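Local coordinates for protein methylmalonate-semialdehyde dehydrogenase (PDB 4ZZ7) that oxidises methylmalonate semialdehyde with NAD as cofactor, as an acylating member of the aldehyde dehydrogenase family, at residues L37-I49 against V204-D217. Residues are numbered along the deposited sequence; the frame is centred on the assembly and turned at random.
Sequences LDLASTKTVEQAI and VNGDKEAVDALLHD. With NAD (nicotinamide-adenine-dinucleotide), chain M.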
loop_
_atom_site.group_PDB
_atom_site.type_symbol
_atom_site.label_atom_id
_atom_site.label_comp_id
_atom_site.label_asym_id
_atom_site.label_seq_id
_atom_site.Cartn_x
_atom_site.Cartn_y
_atom_site.Cartn_z
ATOM N N LEU A 37 -36.359 10.062 -27.089
ATOM C CA LEU A 37 -34.972 10.323 -26.768
ATOM C C LEU A 37 -34.264 10.895 -27.964
ATOM O O LEU A 37 -34.166 10.245 -28.997
ATOM C CB LEU A 37 -34.287 9.039 -26.348
ATOM C CG LEU A 37 -32.817 9.204 -25.990
ATOM C CD1 LEU A 37 -32.627 10.196 -24.843
ATOM C CD2 LEU A 37 -32.259 7.828 -25.683
ATOM N N ASP A 38 -33.752 12.109 -27.806
ATOM C CA ASP A 38 -32.925 12.732 -28.839
ATOM C C ASP A 38 -31.624 11.950 -29.031
ATOM O O ASP A 38 -30.974 11.618 -28.061
ATOM C CB ASP A 38 -32.597 14.168 -28.454
ATOM C CG ASP A 38 -31.981 14.934 -29.593
ATOM O OD1 ASP A 38 -32.637 15.058 -30.652
ATOM O OD2 ASP A 38 -30.847 15.430 -29.434
ATOM N N LEU A 39 -31.265 11.639 -30.268
ATOM C CA LEU A 39 -30.022 10.928 -30.537
ATOM C C LEU A 39 -28.952 11.880 -31.059
ATOM O O LEU A 39 -29.142 12.568 -32.061
ATOM C CB LEU A 39 -30.237 9.770 -31.513
ATOM C CG LEU A 39 -31.259 8.715 -31.070
ATOM C CD1 LEU A 39 -31.283 7.575 -32.070
ATOM C CD2 LEU A 39 -30.993 8.153 -29.672
ATOM N N ALA A 40 -27.815 11.899 -30.371
ATOM C CA ALA A 40 -26.754 12.840 -30.679
ATOM C C ALA A 40 -25.891 12.341 -31.805
ATOM O O ALA A 40 -25.570 11.164 -31.898
ATOM C CB ALA A 40 -25.897 13.102 -29.456
ATOM N N SER A 41 -25.494 13.274 -32.645
ATOM C CA SER A 41 -24.754 12.969 -33.845
ATOM C C SER A 41 -23.315 13.281 -33.552
ATOM O O SER A 41 -23.015 13.893 -32.532
ATOM C CB SER A 41 -25.261 13.865 -34.975
ATOM O OG SER A 41 -25.059 15.239 -34.626
ATOM N N THR A 42 -22.428 12.929 -34.468
ATOM C CA THR A 42 -21.005 13.149 -34.239
ATOM C C THR A 42 -20.669 14.638 -33.981
ATOM O O THR A 42 -19.679 14.939 -33.332
ATOM C CB THR A 42 -20.115 12.617 -35.385
ATOM O OG1 THR A 42 -20.358 13.378 -36.555
ATOM C CG2 THR A 42 -20.413 11.190 -35.726
ATOM N N LYS A 43 -21.472 15.566 -34.478
ATOM C CA LYS A 43 -21.236 16.993 -34.215
ATOM C C LYS A 43 -21.571 17.413 -32.780
ATOM O O LYS A 43 -20.939 18.320 -32.209
ATOM C CB LYS A 43 -22.070 17.839 -35.172
ATOM C CG LYS A 43 -21.888 19.336 -34.974
ATOM C CD LYS A 43 -22.856 20.147 -35.812
ATOM C CE LYS A 43 -22.762 21.623 -35.444
ATOM N NZ LYS A 43 -23.699 22.462 -36.239
ATOM N N THR A 44 -22.611 16.784 -32.234
ATOM C CA THR A 44 -23.092 17.063 -30.890
ATOM C C THR A 44 -22.147 16.463 -29.864
ATOM O O THR A 44 -21.781 17.115 -28.901
ATOM C CB THR A 44 -24.508 16.497 -30.696
ATOM O OG1 THR A 44 -25.391 17.108 -31.642
ATOM C CG2 THR A 44 -25.018 16.768 -29.267
ATOM N N VAL A 45 -21.770 15.206 -30.066
ATOM C CA VAL A 45 -20.778 14.554 -29.211
ATOM C C VAL A 45 -19.525 15.440 -29.141
ATOM O O VAL A 45 -19.025 15.713 -28.057
ATOM C CB VAL A 45 -20.413 13.127 -29.708
ATOM C CG1 VAL A 45 -19.293 12.531 -28.882
ATOM C CG2 VAL A 45 -21.611 12.195 -29.644
ATOM N N GLU A 46 -19.049 15.905 -30.294
ATOM C CA GLU A 46 -17.840 16.730 -30.369
ATOM C C GLU A 46 -17.958 18.018 -29.560
ATOM O O GLU A 46 -16.978 18.460 -28.997
ATOM C CB GLU A 46 -17.475 17.040 -31.826
ATOM C CG GLU A 46 -16.819 15.878 -32.578
ATOM C CD GLU A 46 -16.713 16.105 -34.091
ATOM O OE1 GLU A 46 -16.298 15.187 -34.822
ATOM O OE2 GLU A 46 -17.040 17.206 -34.579
ATOM N N GLN A 47 -19.146 18.615 -29.502
ATOM C CA GLN A 47 -19.394 19.736 -28.576
ATOM C C GLN A 47 -19.137 19.318 -27.121
ATOM O O GLN A 47 -18.514 20.069 -26.373
ATOM C CB GLN A 47 -20.831 20.290 -28.706
ATOM C CG GLN A 47 -21.156 20.973 -30.028
ATOM C CD GLN A 47 -22.613 21.428 -30.145
ATOM O OE1 GLN A 47 -23.360 21.480 -29.163
ATOM N NE2 GLN A 47 -23.013 21.767 -31.360
ATOM N N ALA A 48 -19.632 18.136 -26.730
ATOM C CA ALA A 48 -19.459 17.618 -25.357
ATOM C C ALA A 48 -17.974 17.382 -25.022
ATOM O O ALA A 48 -17.477 17.822 -23.993
ATOM C CB ALA A 48 -20.275 16.345 -25.149
ATOM N N ILE A 49 -17.276 16.716 -25.927
ATOM C CA ILE A 49 -15.836 16.538 -25.828
ATOM C C ILE A 49 -15.093 17.883 -25.734
ATOM O O ILE A 49 -14.120 17.991 -24.982
ATOM C CB ILE A 49 -15.288 15.738 -27.030
ATOM C CG1 ILE A 49 -15.873 14.316 -27.061
ATOM C CG2 ILE A 49 -13.776 15.636 -26.973
ATOM C CD1 ILE A 49 -15.785 13.649 -28.421
ATOM N N VAL A 204 -24.306 12.402 -23.082
ATOM C CA VAL A 204 -24.627 12.562 -24.487
ATOM C C VAL A 204 -25.351 11.285 -24.913
ATOM O O VAL A 204 -24.772 10.209 -24.966
ATOM C CB VAL A 204 -23.342 12.939 -25.262
ATOM C CG1 VAL A 204 -22.615 11.729 -25.818
ATOM C CG2 VAL A 204 -23.644 13.966 -26.328
ATOM N N ASN A 205 -26.663 11.388 -25.071
ATOM C CA ASN A 205 -27.512 10.242 -25.472
ATOM C C ASN A 205 -27.422 9.901 -26.952
ATOM O O ASN A 205 -27.271 10.789 -27.802
ATOM C CB ASN A 205 -28.962 10.510 -25.110
ATOM C CG ASN A 205 -29.215 10.303 -23.663
ATOM O OD1 ASN A 205 -29.115 9.180 -23.192
ATOM N ND2 ASN A 205 -29.540 11.368 -22.940
ATOM N N GLY A 206 -27.535 8.617 -27.262
ATOM C CA GLY A 206 -27.427 8.205 -28.636
ATOM C C GLY A 206 -27.310 6.709 -28.797
ATOM O O GLY A 206 -27.642 5.916 -27.901
ATOM N N ASP A 207 -26.834 6.340 -29.977
ATOM C CA ASP A 207 -26.645 4.966 -30.369
ATOM C C ASP A 207 -25.233 4.834 -30.970
ATOM O O ASP A 207 -24.366 5.688 -30.751
ATOM C CB ASP A 207 -27.756 4.589 -31.357
ATOM C CG ASP A 207 -27.583 5.223 -32.728
ATOM O OD1 ASP A 207 -26.912 6.266 -32.890
ATOM O OD2 ASP A 207 -28.148 4.651 -33.673
ATOM N N LYS A 208 -25.016 3.789 -31.757
ATOM C CA LYS A 208 -23.693 3.500 -32.313
ATOM C C LYS A 208 -22.941 4.735 -32.797
ATOM O O LYS A 208 -21.741 4.811 -32.626
ATOM C CB LYS A 208 -23.795 2.494 -33.467
ATOM C CG LYS A 208 -22.465 1.903 -33.865
ATOM C CD LYS A 208 -22.437 1.390 -35.291
ATOM C CE LYS A 208 -21.069 0.803 -35.628
ATOM N NZ LYS A 208 -20.637 -0.295 -34.701
ATOM N N GLU A 209 -23.645 5.680 -33.410
ATOM C CA GLU A 209 -22.994 6.869 -33.976
ATOM C C GLU A 209 -22.292 7.729 -32.908
ATOM O O GLU A 209 -21.217 8.290 -33.159
ATOM C CB GLU A 209 -23.995 7.710 -34.788
ATOM C CG GLU A 209 -23.355 8.783 -35.667
ATOM C CD GLU A 209 -24.346 9.851 -36.141
ATOM O OE1 GLU A 209 -25.502 9.481 -36.513
ATOM O OE2 GLU A 209 -23.964 11.060 -36.147
ATOM N N ALA A 210 -22.904 7.834 -31.733
ATOM C CA ALA A 210 -22.318 8.623 -30.665
ATOM C C ALA A 210 -21.149 7.849 -30.080
ATOM O O ALA A 210 -20.124 8.419 -29.720
ATOM C CB ALA A 210 -23.344 8.932 -29.590
ATOM N N VAL A 211 -21.304 6.536 -30.000
ATOM C CA VAL A 211 -20.235 5.682 -29.508
ATOM C C VAL A 211 -18.999 5.831 -30.381
ATOM O O VAL A 211 -17.927 6.116 -29.875
ATOM C CB VAL A 211 -20.660 4.203 -29.436
ATOM C CG1 VAL A 211 -19.476 3.308 -29.109
ATOM C CG2 VAL A 211 -21.732 4.031 -28.365
ATOM N N ASP A 212 -19.168 5.658 -31.688
ATOM C CA ASP A 212 -18.058 5.766 -32.647
ATOM C C ASP A 212 -17.412 7.185 -32.615
ATOM O O ASP A 212 -16.198 7.326 -32.819
ATOM C CB ASP A 212 -18.503 5.335 -34.074
ATOM C CG ASP A 212 -18.641 3.786 -34.242
ATOM O OD1 ASP A 212 -18.115 3.012 -33.419
ATOM O OD2 ASP A 212 -19.274 3.304 -35.209
ATOM N N ALA A 213 -18.191 8.224 -32.312
ATOM C CA ALA A 213 -17.619 9.581 -32.228
ATOM C C ALA A 213 -16.606 9.645 -31.105
ATOM O O ALA A 213 -15.486 10.114 -31.299
ATOM C CB ALA A 213 -18.688 10.640 -32.020
ATOM N N LEU A 214 -17.003 9.156 -29.933
ATOM C CA LEU A 214 -16.099 9.072 -28.783
ATOM C C LEU A 214 -14.786 8.277 -29.100
ATOM O O LEU A 214 -13.647 8.765 -28.863
ATOM C CB LEU A 214 -16.822 8.432 -27.594
ATOM C CG LEU A 214 -18.031 9.184 -27.041
ATOM C CD1 LEU A 214 -18.835 8.278 -26.120
ATOM C CD2 LEU A 214 -17.602 10.450 -26.319
ATOM N N LEU A 215 -14.955 7.079 -29.662
ATOM C CA LEU A 215 -13.825 6.205 -29.975
ATOM C C LEU A 215 -12.806 6.827 -30.958
ATOM O O LEU A 215 -11.594 6.601 -30.861
ATOM C CB LEU A 215 -14.339 4.876 -30.521
ATOM C CG LEU A 215 -15.195 4.062 -29.550
ATOM C CD1 LEU A 215 -15.834 2.877 -30.249
ATOM C CD2 LEU A 215 -14.395 3.589 -28.364
ATOM N N HIS A 216 -13.307 7.630 -31.891
ATOM C CA HIS A 216 -12.477 8.155 -32.976
ATOM C C HIS A 216 -11.946 9.571 -32.743
ATOM O O HIS A 216 -11.004 9.979 -33.405
ATOM C CB HIS A 216 -13.248 8.039 -34.283
ATOM C CG HIS A 216 -13.417 6.626 -34.751
ATOM N ND1 HIS A 216 -14.371 5.777 -34.239
ATOM C CD2 HIS A 216 -12.737 5.908 -35.676
ATOM C CE1 HIS A 216 -14.283 4.604 -34.843
ATOM N NE2 HIS A 216 -13.293 4.654 -35.713
ATOM N N ASP A 217 -12.525 10.310 -31.796
ATOM C CA ASP A 217 -11.998 11.632 -31.417
ATOM C C ASP A 217 -10.695 11.510 -30.613
ATOM O O ASP A 217 -10.650 10.891 -29.571
ATOM C CB ASP A 217 -13.023 12.405 -30.602
ATOM C CG ASP A 217 -12.676 13.873 -30.462
ATOM O OD1 ASP A 217 -11.645 14.214 -29.829
ATOM O OD2 ASP A 217 -13.460 14.693 -30.970
HETATM P PA NAD M . -25.015 -3.641 -25.110
HETATM O O1A NAD M . -26.027 -3.497 -26.243
HETATM O O2A NAD M . -23.893 -4.663 -25.167
HETATM O O5B NAD M . -24.270 -2.213 -24.910
HETATM C C5B NAD M . -24.767 -1.162 -24.068
HETATM C C4B NAD M . -24.238 0.205 -24.501
HETATM O O4B NAD M . -23.502 0.096 -25.723
HETATM C C3B NAD M . -25.335 1.232 -24.765
HETATM O O3B NAD M . -24.921 2.476 -24.194
HETATM C C2B NAD M . -25.485 1.270 -26.284
HETATM O O2B NAD M . -25.780 2.525 -26.905
HETATM C C1B NAD M . -24.124 0.826 -26.787
HETATM N N9A NAD M . -24.210 -0.003 -28.027
HETATM C C8A NAD M . -25.143 -0.961 -28.298
HETATM N N7A NAD M . -24.908 -1.526 -29.501
HETATM C C5A NAD M . -23.811 -0.931 -30.032
HETATM C C6A NAD M . -23.031 -1.059 -31.298
HETATM N N6A NAD M . -23.404 -1.961 -32.230
HETATM N N1A NAD M . -21.947 -0.254 -31.467
HETATM C C2A NAD M . -21.574 0.662 -30.523
HETATM N N3A NAD M . -22.221 0.836 -29.351
HETATM C C4A NAD M . -23.335 0.084 -29.056
HETATM O O3 NAD M . -25.822 -3.860 -23.699
HETATM P PN NAD M . -27.414 -3.658 -23.363
HETATM O O1N NAD M . -27.790 -2.173 -23.340
HETATM O O2N NAD M . -28.320 -4.650 -24.105
HETATM O O5D NAD M . -27.280 -4.181 -21.851
HETATM C C5D NAD M . -27.207 -5.590 -21.577
HETATM C C4D NAD M . -25.782 -6.160 -21.415
HETATM O O4D NAD M . -25.039 -5.644 -20.287
HETATM C C3D NAD M . -25.834 -7.681 -21.195
HETATM O O3D NAD M . -25.456 -8.382 -22.385
HETATM C C2D NAD M . -24.894 -7.996 -20.021
HETATM O O2D NAD M . -24.025 -9.097 -20.307
HETATM C C1D NAD M . -24.154 -6.684 -19.833
HETATM N N1N NAD M . -23.676 -6.418 -18.481
HETATM C C2N NAD M . -22.382 -6.664 -18.238
HETATM C C3N NAD M . -21.839 -6.424 -16.980
HETATM C C7N NAD M . -20.396 -6.715 -16.640
HETATM O O7N NAD M . -19.853 -7.810 -16.824
HETATM N N7N NAD M . -19.727 -5.727 -16.073
HETATM C C4N NAD M . -22.654 -5.891 -15.988
HETATM C C5N NAD M . -23.993 -5.632 -16.251
HETATM C C6N NAD M . -24.485 -5.906 -17.529
HETATM O O HOH W 1 -26.126 8.674 -31.949
HETATM O O HOH W 2 -14.085 13.536 -33.854
#
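Ala40 N donates to Asn205 O (2.9 Å) where the two loops meet, and beyond them helices 42-49 and 208-216 diverge at 46°, their axes 8.8 Å apart at closest. Val45 fills the angle between the helices: CG1, anti to its own N (chi1 175°), lies against Ala213 CB and Leu214 CD2, while CG2 meets Ala210 CB at 3.7 Å and reaches Val204 CG1. Glu209 stretches across Thr42, its CG beside the methyl CG2, and OE2 takes the N-H of Thr42 (2.9 Å) on the anti side of the carboxylate, 25° out of plane, at the first turn of helix 42-61. Its OE1 forms a salt bridge with Arg21, so a leucine here would probably leave both Thr42 N and Arg21 without this acceptor. Water 1 donates to Ala40 O and Asp207 OD1. At the far end Ile49 CD1 abuts Asp217 OD2 (3.6 Å), an oxygen also paired with Arg219. Leu37 CD1 covers the amide of Asn205, whose ND2 bonds to Gly8 O. Inside the NAD-binding domain of the aldehyde dehydrogenase fold, the contact packs the N-terminal helix 42-61 against helix 208-216 of the Rossmann-type unit, whose opposite side offers Val211 and Lys208 to the adenine.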